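Long-range contacts in cycloalternan-forming enzyme (Listeria monocytogenes serovar 1/2a, PDB 5F7U), which belongs to glycoside hydrolase family 31, combining a TIM barrel with several beta-rich domains and a family 6 carbohydrate-binding module: residues P147-S152 and M161-T166; G167-H172 and T330-Y335. The protein carries 1 engineered substitution. All coordinates share one frame; numbering follows the deposited sequence.

Contact 1 of 2, residues P147-S152 and M161-T166; sequences PKLYLS and MELSPT
K148 and Y150 pair with S164 and E162 through four backbone hydrogen bonds. Each pair shares two, one in each direction; K148 N lies 3.0 Å from S164 O, and Y150 N 2.7 Å from E162 O. All four N-H...O angles are at least 155°. Between the two pairs, L149 CA makes a CA-H...O contact with E162 O at 3.5 Å.

Apolar contacts gather on the face of L149, L151, M161 and L163. With CG beside its carbonyl carbon (chi1 179°), L149 reaches across the strand gap and brings CD1 to 3.9 Å from M161 CG. L151 lies side by side with M161, its CD2 3.7 Å from M161 CG and as near to the sulfur.

Polar contacts lie on the other face. The Y150 ring turns an edge to the neighbouring strand, CD2 being 3.4 Å from E162 O, while its hydroxyl bonds to E169 O. One water spans S152 OG and E162 OE1, donating to the carboxylate at 2.7 Å; E162 OE2 is hydrogen-bonded to H172 ND1.

The antiparallel register, axes 4.6 Å apart at 162° and a short connection between consecutive strands make this a beta hairpin, here in the galactose mutarotase-like domain of family 31.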
loop_
_atom_site.group_PDB
_atom_site.type_symbol
_atom_site.label_atom_id
_atom_site.label_comp_id
_atom_site.label_asym_id
_atom_site.label_seq_id
_atom_site.Cartn_x
_atom_site.Cartn_y
_atom_site.Cartn_z
ATOM N N PRO A 147 30.872 -1.998 -25.124
ATOM C CA PRO A 147 29.938 -1.491 -24.094
ATOM C C PRO A 147 30.497 -0.414 -23.174
ATOM O O PRO A 147 31.706 -0.356 -22.925
ATOM C CB PRO A 147 29.543 -2.721 -23.288
ATOM C CG PRO A 147 30.435 -3.822 -23.711
ATOM C CD PRO A 147 31.145 -3.444 -24.962
ATOM N N LYS A 148 29.595 0.444 -22.715
ATOM C CA LYS A 148 29.928 1.455 -21.715
ATOM C C LYS A 148 28.885 1.401 -20.636
ATOM O O LYS A 148 27.689 1.396 -20.940
ATOM C CB LYS A 148 29.909 2.850 -22.329
ATOM C CG LYS A 148 31.056 3.104 -23.304
ATOM C CD LYS A 148 30.816 4.438 -23.988
ATOM C CE LYS A 148 31.779 4.676 -25.144
ATOM N NZ LYS A 148 33.028 5.302 -24.630
ATOM N N LEU A 149 29.344 1.345 -19.384
ATOM C CA LEU A 149 28.464 1.455 -18.228
ATOM C C LEU A 149 28.700 2.811 -17.566
ATOM O O LEU A 149 29.822 3.116 -17.168
ATOM C CB LEU A 149 28.731 0.339 -17.232
ATOM C CG LEU A 149 27.881 0.361 -15.952
ATOM C CD1 LEU A 149 26.382 0.214 -16.245
ATOM C CD2 LEU A 149 28.338 -0.766 -15.037
ATOM N N TYR A 150 27.632 3.583 -17.422
ATOM C CA TYR A 150 27.722 4.914 -16.833
ATOM C C TYR A 150 27.198 4.907 -15.419
ATOM O O TYR A 150 26.114 4.388 -15.166
ATOM C CB TYR A 150 26.870 5.889 -17.630
ATOM C CG TYR A 150 27.336 6.050 -19.031
ATOM C CD1 TYR A 150 28.343 6.965 -19.345
ATOM C CD2 TYR A 150 26.753 5.313 -20.058
ATOM C CE1 TYR A 150 28.765 7.120 -20.658
ATOM C CE2 TYR A 150 27.173 5.466 -21.373
ATOM C CZ TYR A 150 28.178 6.356 -21.656
ATOM O OH TYR A 150 28.580 6.528 -22.953
ATOM N N LEU A 151 27.957 5.527 -14.521
ATOM C CA LEU A 151 27.563 5.642 -13.120
ATOM C C LEU A 151 27.348 7.110 -12.817
ATOM O O LEU A 151 28.166 7.946 -13.186
ATOM C CB LEU A 151 28.655 5.099 -12.190
ATOM C CG LEU A 151 29.297 3.743 -12.482
ATOM C CD1 LEU A 151 30.357 3.418 -11.442
ATOM C CD2 LEU A 151 28.256 2.637 -12.519
ATOM N N SER A 152 26.246 7.404 -12.131
ATOM C CA SER A 152 25.978 8.746 -11.652
ATOM C C SER A 152 25.249 8.659 -10.322
ATOM O O SER A 152 24.721 7.600 -9.953
ATOM C CB SER A 152 25.160 9.556 -12.675
ATOM O OG SER A 152 23.915 8.929 -12.961
ATOM N N MET A 161 22.835 3.364 -12.549
ATOM C CA MET A 161 23.623 2.666 -13.569
ATOM C C MET A 161 22.936 2.726 -14.912
ATOM O O MET A 161 21.764 2.408 -14.997
ATOM C CB MET A 161 23.727 1.185 -13.210
ATOM C CG MET A 161 25.029 0.799 -12.584
ATOM S SD MET A 161 25.100 1.439 -10.927
ATOM C CE MET A 161 24.006 0.232 -10.145
ATOM N N GLU A 162 23.686 3.092 -15.957
ATOM C CA GLU A 162 23.114 3.166 -17.292
ATOM C C GLU A 162 24.053 2.432 -18.226
ATOM O O GLU A 162 25.234 2.802 -18.367
ATOM C CB GLU A 162 22.903 4.613 -17.735
ATOM C CG GLU A 162 21.793 5.324 -16.966
ATOM C CD GLU A 162 21.760 6.800 -17.288
ATOM O OE1 GLU A 162 22.560 7.577 -16.715
ATOM O OE2 GLU A 162 20.946 7.167 -18.143
ATOM N N LEU A 163 23.551 1.345 -18.808
ATOM C CA LEU A 163 24.398 0.514 -19.670
ATOM C C LEU A 163 24.004 0.738 -21.126
ATOM O O LEU A 163 22.820 0.593 -21.483
ATOM C CB LEU A 163 24.240 -0.969 -19.303
ATOM C CG LEU A 163 24.976 -1.935 -20.247
ATOM C CD1 LEU A 163 26.499 -1.912 -20.019
ATOM C CD2 LEU A 163 24.395 -3.336 -20.082
ATOM N N SER A 164 25.009 1.065 -21.946
ATOM C CA SER A 164 24.888 1.144 -23.410
ATOM C C SER A 164 25.718 -0.002 -24.015
ATOM O O SER A 164 26.948 0.124 -24.110
ATOM C CB SER A 164 25.463 2.499 -23.896
ATOM O OG SER A 164 25.437 2.599 -25.317
ATOM N N PRO A 165 25.069 -1.111 -24.428
ATOM C CA PRO A 165 25.823 -2.241 -25.011
ATOM C C PRO A 165 26.724 -1.855 -26.192
ATOM O O PRO A 165 27.845 -2.345 -26.275
ATOM C CB PRO A 165 24.712 -3.182 -25.464
ATOM C CG PRO A 165 23.687 -3.006 -24.368
ATOM C CD PRO A 165 23.657 -1.493 -24.190
ATOM N N THR A 166 26.237 -0.984 -27.076
ATOM C CA THR A 166 27.038 -0.528 -28.234
ATOM C C THR A 166 28.026 0.591 -27.898
ATOM O O THR A 166 28.941 0.864 -28.690
ATOM C CB THR A 166 26.160 -0.035 -29.399
ATOM O OG1 THR A 166 25.485 1.177 -29.014
ATOM C CG2 THR A 166 25.138 -1.110 -29.813
HETATM O O HOH W 1 24.331 6.993 -14.775
#

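Contact 2 of 2, residues G167-H172 and T330-Y335; sequences GKETGH and TNMLDY
The E169 carboxylate lays one face over T330, whose CA and CB both sit above the group rather than at its rim. The approach favours one oxygen: OE2 is 3.3 Å from T330 CA and 3.5 Å from T330 CB. On the opposite side of the carboxylate plane are E169's own backbone N and the hydroxyl of S164, which is hydrogen-bonded to OE1 and thereby limits rotation of the group. The bend at chi2 (77°) folds the carboxylate back in this way and leaves CG 3.4 Å from T330 O. The two side chains cross at about a right angle.

M332 supplies the second half of the contact. Its CG and SD lie beside E169 CB, each 3.7 Å from it. A turn at chi3 (-73°) then carries the methyl group to the loop backbone, with CE 3.5 Å from T170 O and 4.2 Å from G171 CA. No hydrogen bond crosses between the segments, and 257 Å² is buried in all, so the join is one of van der Waals contact at the surface.

Beneath the loop, M332 also packs on E162 of strand 158-164, and next to it, at L333, begins strand 333-338, which lies between strands 158-164 and 297-301.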
loop_
_atom_site.group_PDB
_atom_site.type_symbol
_atom_site.label_atom_id
_atom_site.label_comp_id
_atom_site.label_asym_id
_atom_site.label_seq_id
_atom_site.Cartn_x
_atom_site.Cartn_y
_atom_site.Cartn_z
ATOM N N GLY A 167 27.817 1.253 -26.764
ATOM C CA GLY A 167 28.603 2.418 -26.362
ATOM C C GLY A 167 28.238 3.702 -27.095
ATOM O O GLY A 167 28.894 4.730 -26.901
ATOM N N LYS A 168 27.185 3.666 -27.913
ATOM C CA LYS A 168 26.752 4.830 -28.697
ATOM C C LYS A 168 25.871 5.819 -27.934
ATOM O O LYS A 168 25.659 6.951 -28.393
ATOM C CB LYS A 168 26.062 4.387 -29.991
ATOM C CG LYS A 168 26.964 3.576 -30.907
ATOM C CD LYS A 168 26.250 3.198 -32.200
ATOM C CE LYS A 168 27.137 2.329 -33.078
ATOM N NZ LYS A 168 26.498 2.075 -34.403
ATOM N N GLU A 169 25.352 5.397 -26.785
ATOM C CA GLU A 169 24.555 6.280 -25.935
ATOM C C GLU A 169 25.388 6.765 -24.771
ATOM O O GLU A 169 26.428 6.178 -24.454
ATOM C CB GLU A 169 23.295 5.566 -25.426
ATOM C CG GLU A 169 22.320 5.187 -26.530
ATOM C CD GLU A 169 22.779 3.955 -27.299
ATOM O OE1 GLU A 169 23.267 2.988 -26.668
ATOM O OE2 GLU A 169 22.673 3.965 -28.535
ATOM N N THR A 170 24.933 7.851 -24.154
ATOM C CA THR A 170 25.647 8.463 -23.042
ATOM C C THR A 170 24.720 8.585 -21.839
ATOM O O THR A 170 23.577 9.009 -21.974
ATOM C CB THR A 170 26.183 9.839 -23.470
ATOM O OG1 THR A 170 27.003 9.660 -24.632
ATOM C CG2 THR A 170 27.017 10.497 -22.357
ATOM N N GLY A 171 25.232 8.243 -20.660
ATOM C CA GLY A 171 24.476 8.391 -19.413
ATOM C C GLY A 171 24.184 9.835 -18.995
ATOM O O GLY A 171 24.746 10.790 -19.542
ATOM N N HIS A 172 23.313 9.980 -18.005
ATOM C CA HIS A 172 22.888 11.297 -17.497
ATOM C C HIS A 172 23.789 11.843 -16.394
ATOM O O HIS A 172 24.491 11.087 -15.718
ATOM C CB HIS A 172 21.457 11.199 -16.976
ATOM C CG HIS A 172 20.452 10.935 -18.054
ATOM N ND1 HIS A 172 20.116 9.665 -18.463
ATOM C CD2 HIS A 172 19.743 11.784 -18.838
ATOM C CE1 HIS A 172 19.225 9.736 -19.438
ATOM N NE2 HIS A 172 18.982 11.012 -19.686
ATOM N N THR A 330 19.206 1.454 -29.163
ATOM C CA THR A 330 19.575 2.721 -28.503
ATOM C C THR A 330 18.930 2.895 -27.118
ATOM O O THR A 330 19.192 3.894 -26.440
ATOM C CB THR A 330 19.271 3.953 -29.399
ATOM O OG1 THR A 330 17.850 4.130 -29.512
ATOM C CG2 THR A 330 19.875 3.775 -30.778
ATOM N N ASN A 331 18.099 1.933 -26.691
ATOM C CA ASN A 331 17.465 1.989 -25.358
ATOM C C ASN A 331 18.411 1.436 -24.287
ATOM O O ASN A 331 18.563 0.211 -24.196
ATOM C CB ASN A 331 16.171 1.142 -25.319
ATOM C CG ASN A 331 14.999 1.778 -26.054
ATOM O OD1 ASN A 331 15.009 2.974 -26.360
ATOM N ND2 ASN A 331 13.957 0.964 -26.332
ATOM N N MET A 332 19.075 2.310 -23.519
ATOM C CA MET A 332 19.958 1.848 -22.439
ATOM C C MET A 332 19.196 1.136 -21.312
ATOM O O MET A 332 18.048 1.464 -21.028
ATOM C CB MET A 332 20.716 3.032 -21.822
ATOM C CG MET A 332 21.779 3.619 -22.728
ATOM S SD MET A 332 22.834 4.756 -21.798
ATOM C CE MET A 332 21.707 6.121 -21.593
ATOM N N LEU A 333 19.857 0.183 -20.656
ATOM C CA LEU A 333 19.382 -0.323 -19.374
ATOM C C LEU A 333 19.664 0.749 -18.327
ATOM O O LEU A 333 20.754 1.293 -18.289
ATOM C CB LEU A 333 20.107 -1.637 -19.023
ATOM C CG LEU A 333 19.921 -2.160 -17.586
ATOM C CD1 LEU A 333 18.467 -2.593 -17.342
ATOM C CD2 LEU A 333 20.860 -3.323 -17.308
ATOM N N ASP A 334 18.678 1.027 -17.476
ATOM C CA ASP A 334 18.753 2.148 -16.533
ATOM C C ASP A 334 18.182 1.661 -15.201
ATOM O O ASP A 334 16.986 1.359 -15.105
ATOM C CB ASP A 334 17.931 3.302 -17.120
ATOM C CG ASP A 334 17.956 4.569 -16.273
ATOM O OD1 ASP A 334 18.653 4.650 -15.244
ATOM O OD2 ASP A 334 17.243 5.514 -16.671
ATOM N N TYR A 335 19.030 1.546 -14.177
ATOM C CA TYR A 335 18.526 1.105 -12.860
ATOM C C TYR A 335 19.235 1.791 -11.705
ATOM O O TYR A 335 20.332 2.331 -11.869
ATOM C CB TYR A 335 18.536 -0.433 -12.712
ATOM C CG TYR A 335 19.903 -1.088 -12.638
ATOM C CD1 TYR A 335 20.631 -1.338 -13.798
ATOM C CD2 TYR A 335 20.445 -1.494 -11.404
ATOM C CE1 TYR A 335 21.898 -1.939 -13.757
ATOM C CE2 TYR A 335 21.710 -2.100 -11.341
ATOM C CZ TYR A 335 22.418 -2.319 -12.524
ATOM O OH TYR A 335 23.663 -2.902 -12.535
#

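Overall arrangement
From the N terminus, the chain first makes contact 1, where strands 148-153 and 158-164 fold back on each other across the eight residues between the paired segments. Contact 2 opens directly afterwards, at G167, and closes only after the 157 residues that separate its segments, many of them in strands. The two therefore follow in series, neither nested nor crossed, although their centres are just 6 Å apart. Strand 158-164 is common ground: it pairs with strand 148-153 on one edge and with strand 333-338 on the other. Loop 167-172 is bonded to the hairpin through E169 and packs on M332 of the later segment, which L163 O also meets directly, 3.2 Å from M332 CB.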